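Local structure of probable mannosyltransferase KTR4 (Saccharomyces cerevisiae, 5A07) at residues B[174-179]-B[201-206]; B[208-213]-B[340-345]; B[182-187]-B[347-352]. The protein is a probable mannosyltransferase of the GT-A class of glycosyltransferase folds, modelled with guanosine-5'-diphosphate and a manganese ion bound. One frame throughout, in Å; residues are numbered along the deposited sequence.

In the fold
The three contacts cluster on one side of the chain's centre, with contacts 1 and 3 about 9 Å apart between centres, contacts 1 and 2 about 10 Å and contacts 2 and 3 about 12 Å. Contacts 1 and 2 both touch GDP; in contact 3 the Y348 side chain is about 11 Å from it. Helix 203-214 ties them together: its first turn serves contact 1, its later turns serve contact 2, and it also touches both segments of contact 3. Along the chain, contact 1 closes before contact 2 opens, the segments of contacts 1 and 3 alternate, and contact 2 is nested inside the loop closed by contact 3. Distant pieces of sequence thus pack around a helix that supplies residues to the GDP pocket.

Contact 1. Residues B[174-179]-B[201-206]; sequences WNMPDS and EVESYH. With GDP (guanosine-5'-diphosphate), chain F.
E203 reaches across to M176, the two side chains crossing at about a right angle, and its carboxylate oxygen OE2 settles in the bend of the methionine. That oxygen is 3.6 Å from M176 CE and 3.7 Å from M176 CB. The bend explains the double contact: M176 runs extended through its first two torsions, then turns at chi3 (-70°), which folds CE back to the same oxygen that CB touches. A water makes the polar link. It accepts from M176 N at 2.7 Å and donates to E203 OE2 at 2.6 Å, so a backbone amide of the loop is joined to the first turn of the helix. OE2 also takes a salt bridge from R182, and this charge partner further fixes the carboxylate beside the thioether.

At the other end of the contact W174 approaches S204, with CZ2 of the indole 3.8 Å from S204 O. The same CZ2 lies 3.7 Å from O6 of GDP, while S204 CB comes to 3.4 Å from that O6, so both segments touch the guanine at O6. Next along the helix, Y205 turns away from the loop and its OH donates to GDP O2B at 2.7 Å, with that oxygen in the plane of the tyrosine ring; Y199 stacks on Y205. In the fold, the loop running from strand 164-168 to helix 182-194 lies along the start of helix 203-214: W174 packs on N207, M208 and F211 of that helix, and M176 rests on Y185 of helix 182-194 and Y348 of helix 346-349.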
loop_
_atom_site.group_PDB
_atom_site.type_symbol
_atom_site.label_atom_id
_atom_site.label_comp_id
_atom_site.label_asym_id
_atom_site.label_seq_id
_atom_site.Cartn_x
_atom_site.Cartn_y
_atom_site.Cartn_z
ATOM N N TRP B 174 2.935 -18.805 -8.566
ATOM C CA TRP B 174 1.603 -18.474 -8.051
ATOM C C TRP B 174 1.124 -19.471 -6.992
ATOM O O TRP B 174 0.725 -19.095 -5.906
ATOM C CB TRP B 174 0.598 -18.397 -9.218
ATOM C CG TRP B 174 -0.781 -18.101 -8.780
ATOM C CD1 TRP B 174 -1.747 -18.998 -8.519
ATOM C CD2 TRP B 174 -1.312 -16.813 -8.444
ATOM N NE1 TRP B 174 -2.845 -18.372 -8.061
ATOM C CE2 TRP B 174 -2.617 -17.019 -8.039
ATOM C CE3 TRP B 174 -0.797 -15.500 -8.490
ATOM C CZ2 TRP B 174 -3.463 -15.973 -7.657
ATOM C CZ3 TRP B 174 -1.606 -14.460 -8.107
ATOM C CH2 TRP B 174 -2.947 -14.697 -7.711
ATOM N N ASN B 175 1.159 -20.768 -7.315
ATOM C CA ASN B 175 0.533 -21.779 -6.474
ATOM C C ASN B 175 1.205 -22.006 -5.127
ATOM O O ASN B 175 2.359 -21.739 -4.948
ATOM C CB ASN B 175 0.524 -23.149 -7.192
ATOM C CG ASN B 175 -0.304 -23.148 -8.465
ATOM O OD1 ASN B 175 -1.306 -22.520 -8.551
ATOM N ND2 ASN B 175 0.113 -23.915 -9.414
ATOM N N MET B 176 0.415 -22.504 -4.189
ATOM C CA MET B 176 0.946 -22.929 -2.905
ATOM C C MET B 176 2.173 -23.809 -3.169
ATOM O O MET B 176 2.072 -24.785 -3.910
ATOM C CB MET B 176 -0.117 -23.713 -2.159
ATOM C CG MET B 176 0.334 -24.124 -0.753
ATOM S SD MET B 176 -0.832 -25.230 0.018
ATOM C CE MET B 176 -2.237 -24.210 0.348
ATOM N N PRO B 177 3.324 -23.475 -2.570
ATOM C CA PRO B 177 4.562 -24.244 -2.776
ATOM C C PRO B 177 4.542 -25.589 -1.989
ATOM O O PRO B 177 3.672 -25.792 -1.097
ATOM C CB PRO B 177 5.631 -23.338 -2.193
ATOM C CG PRO B 177 4.934 -22.602 -1.097
ATOM C CD PRO B 177 3.500 -22.429 -1.529
ATOM N N ASP B 178 5.479 -26.480 -2.318
ATOM C CA ASP B 178 5.574 -27.810 -1.634
ATOM C C ASP B 178 5.974 -27.704 -0.162
ATOM O O ASP B 178 5.636 -28.563 0.644
ATOM C CB ASP B 178 6.608 -28.702 -2.318
ATOM C CG ASP B 178 6.210 -29.085 -3.733
ATOM O OD1 ASP B 178 4.984 -29.270 -3.983
ATOM O OD2 ASP B 178 7.149 -29.195 -4.573
ATOM N N SER B 179 6.675 -26.634 0.189
ATOM C CA SER B 179 7.037 -26.381 1.574
ATOM C C SER B 179 5.836 -26.372 2.507
ATOM O O SER B 179 6.008 -26.540 3.698
ATOM C CB SER B 179 7.805 -25.068 1.658
ATOM O OG SER B 179 7.019 -23.954 1.177
ATOM N N GLU B 201 -10.415 -19.312 3.977
ATOM C CA GLU B 201 -10.406 -20.596 3.290
ATOM C C GLU B 201 -10.351 -20.430 1.762
ATOM O O GLU B 201 -10.580 -21.387 1.022
ATOM C CB GLU B 201 -11.655 -21.412 3.752
ATOM C CG GLU B 201 -11.605 -21.876 5.216
ATOM C CD GLU B 201 -12.814 -22.713 5.678
ATOM O OE1 GLU B 201 -13.884 -22.123 5.917
ATOM O OE2 GLU B 201 -12.689 -23.949 5.832
ATOM N N VAL B 202 -10.071 -19.224 1.263
ATOM C CA VAL B 202 -9.940 -19.023 -0.201
ATOM C C VAL B 202 -8.503 -19.119 -0.618
ATOM O O VAL B 202 -7.735 -18.159 -0.414
ATOM C CB VAL B 202 -10.555 -17.705 -0.617
ATOM C CG1 VAL B 202 -10.529 -17.563 -2.145
ATOM C CG2 VAL B 202 -11.994 -17.613 -0.122
ATOM N N GLU B 203 -8.105 -20.247 -1.212
ATOM C CA GLU B 203 -6.727 -20.489 -1.467
ATOM C C GLU B 203 -6.122 -19.452 -2.428
ATOM O O GLU B 203 -4.966 -19.069 -2.292
ATOM C CB GLU B 203 -6.524 -21.908 -2.007
ATOM C CG GLU B 203 -5.055 -22.267 -2.204
ATOM C CD GLU B 203 -4.844 -23.735 -2.576
ATOM O OE1 GLU B 203 -5.817 -24.509 -2.474
ATOM O OE2 GLU B 203 -3.723 -24.091 -2.976
ATOM N N SER B 204 -6.898 -19.049 -3.434
ATOM C CA SER B 204 -6.422 -18.065 -4.437
ATOM C C SER B 204 -5.990 -16.725 -3.719
ATOM O O SER B 204 -5.134 -16.019 -4.217
ATOM C CB SER B 204 -7.484 -17.815 -5.455
ATOM O OG SER B 204 -8.630 -17.287 -4.838
ATOM N N TYR B 205 -6.649 -16.418 -2.613
ATOM C CA TYR B 205 -6.433 -15.143 -1.907
ATOM C C TYR B 205 -5.102 -15.177 -1.211
ATOM O O TYR B 205 -4.318 -14.212 -1.260
ATOM C CB TYR B 205 -7.564 -14.844 -0.945
ATOM C CG TYR B 205 -7.473 -13.412 -0.441
ATOM C CD1 TYR B 205 -8.025 -12.383 -1.192
ATOM C CD2 TYR B 205 -6.829 -13.092 0.750
ATOM C CE1 TYR B 205 -7.957 -11.047 -0.747
ATOM C CE2 TYR B 205 -6.722 -11.747 1.198
ATOM C CZ TYR B 205 -7.291 -10.752 0.439
ATOM O OH TYR B 205 -7.249 -9.446 0.820
ATOM N N HIS B 206 -4.823 -16.315 -0.568
ATOM C CA HIS B 206 -3.498 -16.564 -0.053
ATOM C C HIS B 206 -2.432 -16.430 -1.135
ATOM O O HIS B 206 -1.397 -15.793 -0.963
ATOM C CB HIS B 206 -3.451 -17.967 0.583
ATOM C CG HIS B 206 -4.271 -18.115 1.814
ATOM N ND1 HIS B 206 -3.702 -18.134 3.076
ATOM C CD2 HIS B 206 -5.612 -18.294 2.012
ATOM C CE1 HIS B 206 -4.643 -18.356 3.984
ATOM N NE2 HIS B 206 -5.820 -18.449 3.372
HETATM P PB GDP F . -9.228 -7.112 -1.536
HETATM O O1B GDP F . -10.618 -7.399 -1.109
HETATM O O2B GDP F . -8.160 -7.441 -0.664
HETATM O O3B GDP F . -9.116 -5.800 -2.216
HETATM O O3A GDP F . -9.012 -8.305 -2.614
HETATM P PA GDP F . -9.258 -8.382 -4.179
HETATM O O1A GDP F . -10.102 -9.511 -4.585
HETATM O O2A GDP F . -9.591 -7.113 -4.850
HETATM O "O5'" GDP F . -7.810 -8.798 -4.652
HETATM C "C5'" GDP F . -6.650 -7.974 -4.824
HETATM C "C4'" GDP F . -6.209 -7.852 -6.273
HETATM O "O4'" GDP F . -5.807 -9.156 -6.710
HETATM C "C3'" GDP F . -7.285 -7.366 -7.230
HETATM O "O3'" GDP F . -6.647 -6.652 -8.317
HETATM C "C2'" GDP F . -7.925 -8.680 -7.707
HETATM O "O2'" GDP F . -8.475 -8.563 -9.012
HETATM C "C1'" GDP F . -6.724 -9.558 -7.746
HETATM N N9 GDP F . -7.009 -10.987 -7.472
HETATM C C8 GDP F . -7.495 -11.560 -6.342
HETATM N N7 GDP F . -7.537 -12.944 -6.510
HETATM C C5 GDP F . -7.046 -13.207 -7.759
HETATM C C6 GDP F . -6.812 -14.440 -8.535
HETATM O O6 GDP F . -7.128 -15.512 -7.926
HETATM N N1 GDP F . -6.322 -14.314 -9.776
HETATM C C2 GDP F . -6.056 -13.082 -10.351
HETATM N N2 GDP F . -5.579 -13.030 -11.590
HETATM N N3 GDP F . -6.260 -11.910 -9.674
HETATM C C4 GDP F . -6.683 -11.938 -8.397
HETATM O O HOH W 1 -2.209 -22.966 -4.788
#

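Contact 2. Residues B[208-213]-B[340-345]; sequences MCRFYS and YLEEKG. With GDP (guanosine-5'-diphosphate), chain F.
R210 and E342 form a two-pronged salt bridge between their helices, the guanidinium presenting its NE side to the carboxylate. NE donates to E342 OE1 at 2.8 Å with an N-H...O angle of 155°, and NH2 donates to E342 OE2 at 2.9 Å with a slightly more bent 148°. Each oxygen is met on its syn side, but the bonds are not quite flat: OE1 lies in the guanidinium plane, whereas OE2 is tilted from it. The two planar groups remain within 14° of each other, and the pairing limits how either can rotate.

The chains reach this point differently. R210 is extended from CG to NE and meets E342 at a slant, while E342 bends at chi2 to bring its carboxylate round to meet it. P177 of the loop at 174-179 packs on both side chains, and NH1 of R210, the nitrogen not used by E342, makes weak hydrogen bonds to N175 O and Y348 OH. Further out, S213 OG donates to C209 O at 2.7 Å one turn back, and S213 N bonds the same oxygen at 3.0 Å from the opposite face of its plane. S213 also packs on D354 and V357 of helix 354-365, as L341 does on V357.

On another side of the same helix, M208 sets CG 3.4 Å from O4' of GDP, and bends at chi2 and chi3 carry SD and CE to C5'. A helix lining the nucleotide beside the parallel strand 105-110, whose L110 touches M208, F211 and Y212, fits the Rossmann-like nucleotide-binding half of a GT-A fold.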
loop_
_atom_site.group_PDB
_atom_site.type_symbol
_atom_site.label_atom_id
_atom_site.label_comp_id
_atom_site.label_asym_id
_atom_site.label_seq_id
_atom_site.Cartn_x
_atom_site.Cartn_y
_atom_site.Cartn_z
ATOM N N MET B 208 -2.614 -14.802 -3.918
ATOM C CA MET B 208 -2.525 -13.399 -4.340
ATOM C C MET B 208 -1.672 -12.557 -3.381
ATOM O O MET B 208 -0.801 -11.804 -3.797
ATOM C CB MET B 208 -3.897 -12.841 -4.464
ATOM C CG MET B 208 -3.933 -11.353 -4.896
ATOM S SD MET B 208 -3.768 -10.185 -3.503
ATOM C CE MET B 208 -5.188 -10.456 -2.453
ATOM N N CYS B 209 -1.915 -12.730 -2.112
ATOM C CA CYS B 209 -1.181 -11.963 -1.094
ATOM C C CYS B 209 0.304 -12.215 -1.157
ATOM O O CYS B 209 1.181 -11.320 -1.092
ATOM C CB CYS B 209 -1.714 -12.305 0.281
ATOM S SG CYS B 209 -3.338 -11.695 0.694
ATOM N N ARG B 210 0.638 -13.493 -1.305
ATOM C CA ARG B 210 2.020 -13.847 -1.465
ATOM C C ARG B 210 2.635 -13.308 -2.772
ATOM O O ARG B 210 3.785 -12.767 -2.772
ATOM C CB ARG B 210 2.108 -15.378 -1.404
ATOM C CG ARG B 210 3.486 -15.934 -1.785
ATOM C CD ARG B 210 3.464 -17.427 -1.348
ATOM N NE ARG B 210 4.596 -18.157 -1.854
ATOM C CZ ARG B 210 4.591 -18.945 -2.934
ATOM N NH1 ARG B 210 3.503 -19.089 -3.650
ATOM N NH2 ARG B 210 5.677 -19.650 -3.244
ATOM N N PHE B 211 1.900 -13.439 -3.897
ATOM C CA PHE B 211 2.387 -12.960 -5.190
ATOM C C PHE B 211 2.610 -11.409 -5.113
ATOM O O PHE B 211 3.636 -10.916 -5.578
ATOM C CB PHE B 211 1.346 -13.248 -6.275
ATOM C CG PHE B 211 1.675 -12.671 -7.611
ATOM C CD1 PHE B 211 2.555 -13.308 -8.471
ATOM C CD2 PHE B 211 1.080 -11.506 -8.048
ATOM C CE1 PHE B 211 2.924 -12.763 -9.689
ATOM C CE2 PHE B 211 1.435 -10.934 -9.295
ATOM C CZ PHE B 211 2.368 -11.569 -10.124
ATOM N N TYR B 212 1.636 -10.703 -4.556
ATOM C CA TYR B 212 1.794 -9.188 -4.472
ATOM C C TYR B 212 2.879 -8.775 -3.466
ATOM O O TYR B 212 3.460 -7.676 -3.571
ATOM C CB TYR B 212 0.446 -8.503 -4.211
ATOM C CG TYR B 212 -0.108 -7.772 -5.427
ATOM C CD1 TYR B 212 0.725 -6.983 -6.224
ATOM C CD2 TYR B 212 -1.485 -7.851 -5.790
ATOM C CE1 TYR B 212 0.229 -6.302 -7.325
ATOM C CE2 TYR B 212 -1.975 -7.128 -6.861
ATOM C CZ TYR B 212 -1.129 -6.358 -7.630
ATOM O OH TYR B 212 -1.612 -5.618 -8.730
ATOM N N SER B 213 3.222 -9.669 -2.532
ATOM C CA SER B 213 4.275 -9.390 -1.560
ATOM C C SER B 213 5.613 -9.568 -2.210
ATOM O O SER B 213 6.488 -8.680 -2.133
ATOM C CB SER B 213 4.197 -10.294 -0.301
ATOM O OG SER B 213 2.996 -10.111 0.456
ATOM N N TYR B 340 12.605 -15.033 4.070
ATOM C CA TYR B 340 12.356 -15.390 5.454
ATOM C C TYR B 340 10.891 -15.660 5.703
ATOM O O TYR B 340 10.485 -16.697 6.313
ATOM C CB TYR B 340 12.872 -14.259 6.384
ATOM C CG TYR B 340 12.947 -14.647 7.849
ATOM C CD1 TYR B 340 14.101 -15.211 8.397
ATOM C CD2 TYR B 340 11.871 -14.432 8.680
ATOM C CE1 TYR B 340 14.159 -15.533 9.736
ATOM C CE2 TYR B 340 11.914 -14.791 10.023
ATOM C CZ TYR B 340 13.069 -15.336 10.539
ATOM O OH TYR B 340 13.121 -15.678 11.857
ATOM N N LEU B 341 10.041 -14.761 5.202
ATOM C CA LEU B 341 8.618 -15.016 5.409
ATOM C C LEU B 341 8.145 -16.277 4.644
ATOM O O LEU B 341 7.214 -16.945 5.085
ATOM C CB LEU B 341 7.779 -13.782 4.965
ATOM C CG LEU B 341 8.095 -12.469 5.722
ATOM C CD1 LEU B 341 7.232 -11.317 5.175
ATOM C CD2 LEU B 341 7.895 -12.615 7.213
ATOM N N GLU B 342 8.693 -16.496 3.464
ATOM C CA GLU B 342 8.344 -17.690 2.644
ATOM C C GLU B 342 8.622 -18.956 3.485
ATOM O O GLU B 342 7.735 -19.782 3.644
ATOM C CB GLU B 342 9.155 -17.698 1.349
ATOM C CG GLU B 342 8.976 -18.936 0.451
ATOM C CD GLU B 342 7.572 -19.092 -0.152
ATOM O OE1 GLU B 342 6.640 -18.293 0.123
ATOM O OE2 GLU B 342 7.369 -20.022 -0.961
ATOM N N GLU B 343 9.783 -18.990 4.137
ATOM C CA GLU B 343 10.185 -20.115 5.009
ATOM C C GLU B 343 9.291 -20.322 6.182
ATOM O O GLU B 343 8.973 -21.425 6.493
ATOM C CB GLU B 343 11.614 -19.967 5.487
ATOM C CG GLU B 343 12.628 -20.372 4.430
ATOM C CD GLU B 343 14.017 -19.714 4.552
ATOM O OE1 GLU B 343 14.370 -19.169 5.638
ATOM O OE2 GLU B 343 14.770 -19.743 3.534
ATOM N N LYS B 344 8.780 -19.260 6.791
ATOM C CA LYS B 344 7.807 -19.399 7.867
ATOM C C LYS B 344 6.484 -19.942 7.467
ATOM O O LYS B 344 5.781 -20.459 8.309
ATOM C CB LYS B 344 7.477 -18.035 8.534
ATOM C CG LYS B 344 8.658 -17.238 9.070
ATOM C CD LYS B 344 9.496 -17.995 10.094
ATOM C CE LYS B 344 8.706 -18.379 11.296
ATOM N NZ LYS B 344 9.682 -18.500 12.427
ATOM N N GLY B 345 6.070 -19.739 6.218
ATOM C CA GLY B 345 4.819 -20.257 5.740
ATOM C C GLY B 345 3.607 -19.495 6.144
ATOM O O GLY B 345 2.461 -19.961 5.930
HETATM P PB GDP F . -9.228 -7.112 -1.536
HETATM O O1B GDP F . -10.618 -7.399 -1.109
HETATM O O2B GDP F . -8.160 -7.441 -0.664
HETATM O O3B GDP F . -9.116 -5.800 -2.216
HETATM O O3A GDP F . -9.012 -8.305 -2.614
HETATM P PA GDP F . -9.258 -8.382 -4.179
HETATM O O1A GDP F . -10.102 -9.511 -4.585
HETATM O O2A GDP F . -9.591 -7.113 -4.850
HETATM O "O5'" GDP F . -7.810 -8.798 -4.652
HETATM C "C5'" GDP F . -6.650 -7.974 -4.824
HETATM C "C4'" GDP F . -6.209 -7.852 -6.273
HETATM O "O4'" GDP F . -5.807 -9.156 -6.710
HETATM C "C3'" GDP F . -7.285 -7.366 -7.230
HETATM O "O3'" GDP F . -6.647 -6.652 -8.317
HETATM C "C2'" GDP F . -7.925 -8.680 -7.707
HETATM O "O2'" GDP F . -8.475 -8.563 -9.012
HETATM C "C1'" GDP F . -6.724 -9.558 -7.746
HETATM N N9 GDP F . -7.009 -10.987 -7.472
HETATM C C8 GDP F . -7.495 -11.560 -6.342
HETATM N N7 GDP F . -7.537 -12.944 -6.510
HETATM C C5 GDP F . -7.046 -13.207 -7.759
HETATM C C6 GDP F . -6.812 -14.440 -8.535
HETATM O O6 GDP F . -7.128 -15.512 -7.926
HETATM N N1 GDP F . -6.322 -14.314 -9.776
HETATM C C2 GDP F . -6.056 -13.082 -10.351
HETATM N N2 GDP F . -5.579 -13.030 -11.590
HETATM N N3 GDP F . -6.260 -11.910 -9.674
HETATM C C4 GDP F . -6.683 -11.938 -8.397
#

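Contact 3. Residues B[182-187]-B[347-352]; sequences RERYDQ and FYYERW
With CG opposite its backbone N (chi1 -173°) and the chain extended as far as NE, R184 stretches out over the ring of Y349, whose own CG stands opposite the carbonyl carbon (chi1 -60°). The result is a flat stack: guanidinium and phenol planes are 4° from parallel, and R184 CZ sits 3.7 Å from the ring centroid, over its centre, as a cation-pi contact. R184 CD adds a CH-pi contact on the same ring, reaching Y349 CE1 at 3.6 Å. Y349 OH accepts from the backbone N of D181, just before the helix, which pins the ring at its far end.

Y185 packs beside this pair. Its CD1 lies 3.3 Å from Y348 O, which approaches the tyrosine ring at its edge, and 4.0 Å from Y348 CB. Y348 OH is hydrogen-bonded to N207. After the short helix, W352 NE1 donates to E350 OE1 at 2.8 Å from above the carboxylate plane.

Helices 182-194, 203-214 and 346-349 meet here: H206 of helix 203-214 meets Y185 edge-to-face and hydrogen-bonds F347 O, while W352 rests on L341 and K344 of helix 332-344.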
loop_
_atom_site.group_PDB
_atom_site.type_symbol
_atom_site.label_atom_id
_atom_site.label_comp_id
_atom_site.label_asym_id
_atom_site.label_seq_id
_atom_site.Cartn_x
_atom_site.Cartn_y
_atom_site.Cartn_z
ATOM N N ARG B 182 -0.441 -29.039 3.255
ATOM C CA ARG B 182 -1.809 -28.732 2.939
ATOM C C ARG B 182 -2.819 -29.117 4.011
ATOM O O ARG B 182 -3.852 -28.406 4.229
ATOM C CB ARG B 182 -2.141 -29.322 1.592
ATOM C CG ARG B 182 -3.523 -28.983 1.109
ATOM C CD ARG B 182 -3.655 -29.463 -0.307
ATOM N NE ARG B 182 -2.994 -28.597 -1.288
ATOM C CZ ARG B 182 -3.508 -27.436 -1.710
ATOM N NH1 ARG B 182 -4.637 -26.969 -1.187
ATOM N NH2 ARG B 182 -2.897 -26.758 -2.626
ATOM N N GLU B 183 -2.547 -30.191 4.745
ATOM C CA GLU B 183 -3.499 -30.561 5.805
ATOM C C GLU B 183 -3.464 -29.572 7.015
ATOM O O GLU B 183 -4.511 -29.173 7.611
ATOM C CB GLU B 183 -3.329 -32.041 6.202
ATOM C CG GLU B 183 -4.616 -32.685 6.728
ATOM C CD GLU B 183 -4.473 -34.187 6.973
ATOM O OE1 GLU B 183 -3.359 -34.727 6.707
ATOM O OE2 GLU B 183 -5.474 -34.816 7.423
ATOM N N ARG B 184 -2.279 -29.117 7.356
ATOM C CA ARG B 184 -2.183 -28.042 8.361
ATOM C C ARG B 184 -2.889 -26.729 7.903
ATOM O O ARG B 184 -3.698 -26.126 8.639
ATOM C CB ARG B 184 -0.729 -27.800 8.641
ATOM C CG ARG B 184 -0.531 -26.835 9.778
ATOM C CD ARG B 184 0.952 -26.755 10.055
ATOM N NE ARG B 184 1.320 -25.513 10.720
ATOM C CZ ARG B 184 2.576 -25.104 10.854
ATOM N NH1 ARG B 184 3.585 -25.816 10.367
ATOM N NH2 ARG B 184 2.827 -23.977 11.477
ATOM N N TYR B 185 -2.634 -26.375 6.645
ATOM C CA TYR B 185 -3.288 -25.260 6.015
ATOM C C TYR B 185 -4.785 -25.382 6.260
ATOM O O TYR B 185 -5.439 -24.432 6.736
ATOM C CB TYR B 185 -2.872 -25.206 4.511
ATOM C CG TYR B 185 -3.779 -24.329 3.695
ATOM C CD1 TYR B 185 -3.706 -22.951 3.788
ATOM C CD2 TYR B 185 -4.754 -24.867 2.862
ATOM C CE1 TYR B 185 -4.578 -22.147 3.070
ATOM C CE2 TYR B 185 -5.634 -24.070 2.155
ATOM C CZ TYR B 185 -5.525 -22.702 2.254
ATOM O OH TYR B 185 -6.377 -21.899 1.559
ATOM N N ASP B 186 -5.344 -26.582 5.992
ATOM C CA ASP B 186 -6.818 -26.739 6.048
ATOM C C ASP B 186 -7.372 -26.553 7.428
ATOM O O ASP B 186 -8.393 -25.881 7.633
ATOM C CB ASP B 186 -7.288 -28.064 5.433
ATOM C CG ASP B 186 -7.324 -28.009 3.902
ATOM O OD1 ASP B 186 -7.758 -26.974 3.311
ATOM O OD2 ASP B 186 -6.879 -28.993 3.295
ATOM N N GLN B 187 -6.646 -27.093 8.386
ATOM C CA GLN B 187 -7.056 -27.042 9.777
ATOM C C GLN B 187 -6.902 -25.613 10.294
ATOM O O GLN B 187 -7.855 -25.054 10.875
ATOM C CB GLN B 187 -6.190 -28.035 10.564
ATOM C CG GLN B 187 -6.194 -27.875 12.080
ATOM C CD GLN B 187 -4.857 -28.288 12.700
ATOM O OE1 GLN B 187 -3.765 -28.037 12.143
ATOM N NE2 GLN B 187 -4.929 -28.926 13.847
ATOM N N PHE B 347 2.064 -16.969 4.902
ATOM C CA PHE B 347 1.103 -16.688 3.832
ATOM C C PHE B 347 -0.024 -17.734 3.767
ATOM O O PHE B 347 -1.109 -17.419 3.312
ATOM C CB PHE B 347 1.756 -16.556 2.487
ATOM C CG PHE B 347 2.603 -15.312 2.334
ATOM C CD1 PHE B 347 2.008 -14.057 2.429
ATOM C CD2 PHE B 347 3.948 -15.391 2.104
ATOM C CE1 PHE B 347 2.792 -12.904 2.282
ATOM C CE2 PHE B 347 4.742 -14.267 1.979
ATOM C CZ PHE B 347 4.139 -13.014 2.079
ATOM N N TYR B 348 0.229 -18.944 4.296
ATOM C CA TYR B 348 -0.738 -20.040 4.226
ATOM C C TYR B 348 -1.236 -20.512 5.588
ATOM O O TYR B 348 -2.441 -20.700 5.769
ATOM C CB TYR B 348 -0.134 -21.199 3.359
ATOM C CG TYR B 348 0.092 -20.794 1.910
ATOM C CD1 TYR B 348 -0.964 -20.723 1.019
ATOM C CD2 TYR B 348 1.322 -20.448 1.452
ATOM C CE1 TYR B 348 -0.755 -20.352 -0.304
ATOM C CE2 TYR B 348 1.521 -20.085 0.124
ATOM C CZ TYR B 348 0.477 -20.013 -0.722
ATOM O OH TYR B 348 0.681 -19.612 -1.995
ATOM N N TYR B 349 -0.339 -20.635 6.560
ATOM C CA TYR B 349 -0.751 -21.017 7.916
ATOM C C TYR B 349 -1.450 -19.903 8.671
ATOM O O TYR B 349 -2.254 -20.170 9.639
ATOM C CB TYR B 349 0.471 -21.455 8.700
ATOM C CG TYR B 349 1.192 -22.665 8.072
ATOM C CD1 TYR B 349 0.470 -23.780 7.578
ATOM C CD2 TYR B 349 2.587 -22.700 7.966
ATOM C CE1 TYR B 349 1.135 -24.880 6.989
ATOM C CE2 TYR B 349 3.235 -23.788 7.409
ATOM C CZ TYR B 349 2.510 -24.873 6.921
ATOM O OH TYR B 349 3.182 -25.918 6.375
ATOM N N GLU B 350 -1.192 -18.648 8.237
ATOM C CA GLU B 350 -1.974 -17.546 8.700
ATOM C C GLU B 350 -2.555 -16.902 7.430
ATOM O O GLU B 350 -2.695 -17.589 6.424
ATOM C CB GLU B 350 -1.058 -16.656 9.532
ATOM C CG GLU B 350 -0.570 -17.380 10.802
ATOM C CD GLU B 350 0.390 -16.583 11.701
ATOM O OE1 GLU B 350 0.508 -15.301 11.624
ATOM O OE2 GLU B 350 1.089 -17.260 12.455
ATOM N N ARG B 351 -2.923 -15.619 7.451
ATOM C CA ARG B 351 -3.509 -15.010 6.247
ATOM C C ARG B 351 -2.777 -13.689 6.031
ATOM O O ARG B 351 -3.387 -12.609 5.952
ATOM C CB ARG B 351 -5.048 -14.863 6.348
ATOM C CG ARG B 351 -5.752 -14.947 4.925
ATOM C CD ARG B 351 -6.802 -13.883 4.719
ATOM N NE ARG B 351 -6.135 -12.583 4.859
ATOM C CZ ARG B 351 -6.745 -11.403 5.015
ATOM N NH1 ARG B 351 -8.036 -11.329 4.992
ATOM N NH2 ARG B 351 -6.018 -10.270 5.163
ATOM N N TRP B 352 -1.469 -13.756 5.941
ATOM C CA TRP B 352 -0.705 -12.543 5.880
ATOM C C TRP B 352 -0.986 -11.802 4.550
ATOM O O TRP B 352 -0.737 -12.353 3.478
ATOM C CB TRP B 352 0.780 -12.853 5.952
ATOM C CG TRP B 352 1.291 -13.404 7.247
ATOM C CD1 TRP B 352 0.627 -13.492 8.406
ATOM C CD2 TRP B 352 2.592 -13.974 7.475
ATOM N NE1 TRP B 352 1.435 -14.032 9.365
ATOM C CE2 TRP B 352 2.642 -14.354 8.806
ATOM C CE3 TRP B 352 3.716 -14.191 6.677
ATOM C CZ2 TRP B 352 3.771 -14.948 9.384
ATOM C CZ3 TRP B 352 4.847 -14.809 7.253
ATOM C CH2 TRP B 352 4.854 -15.164 8.590
#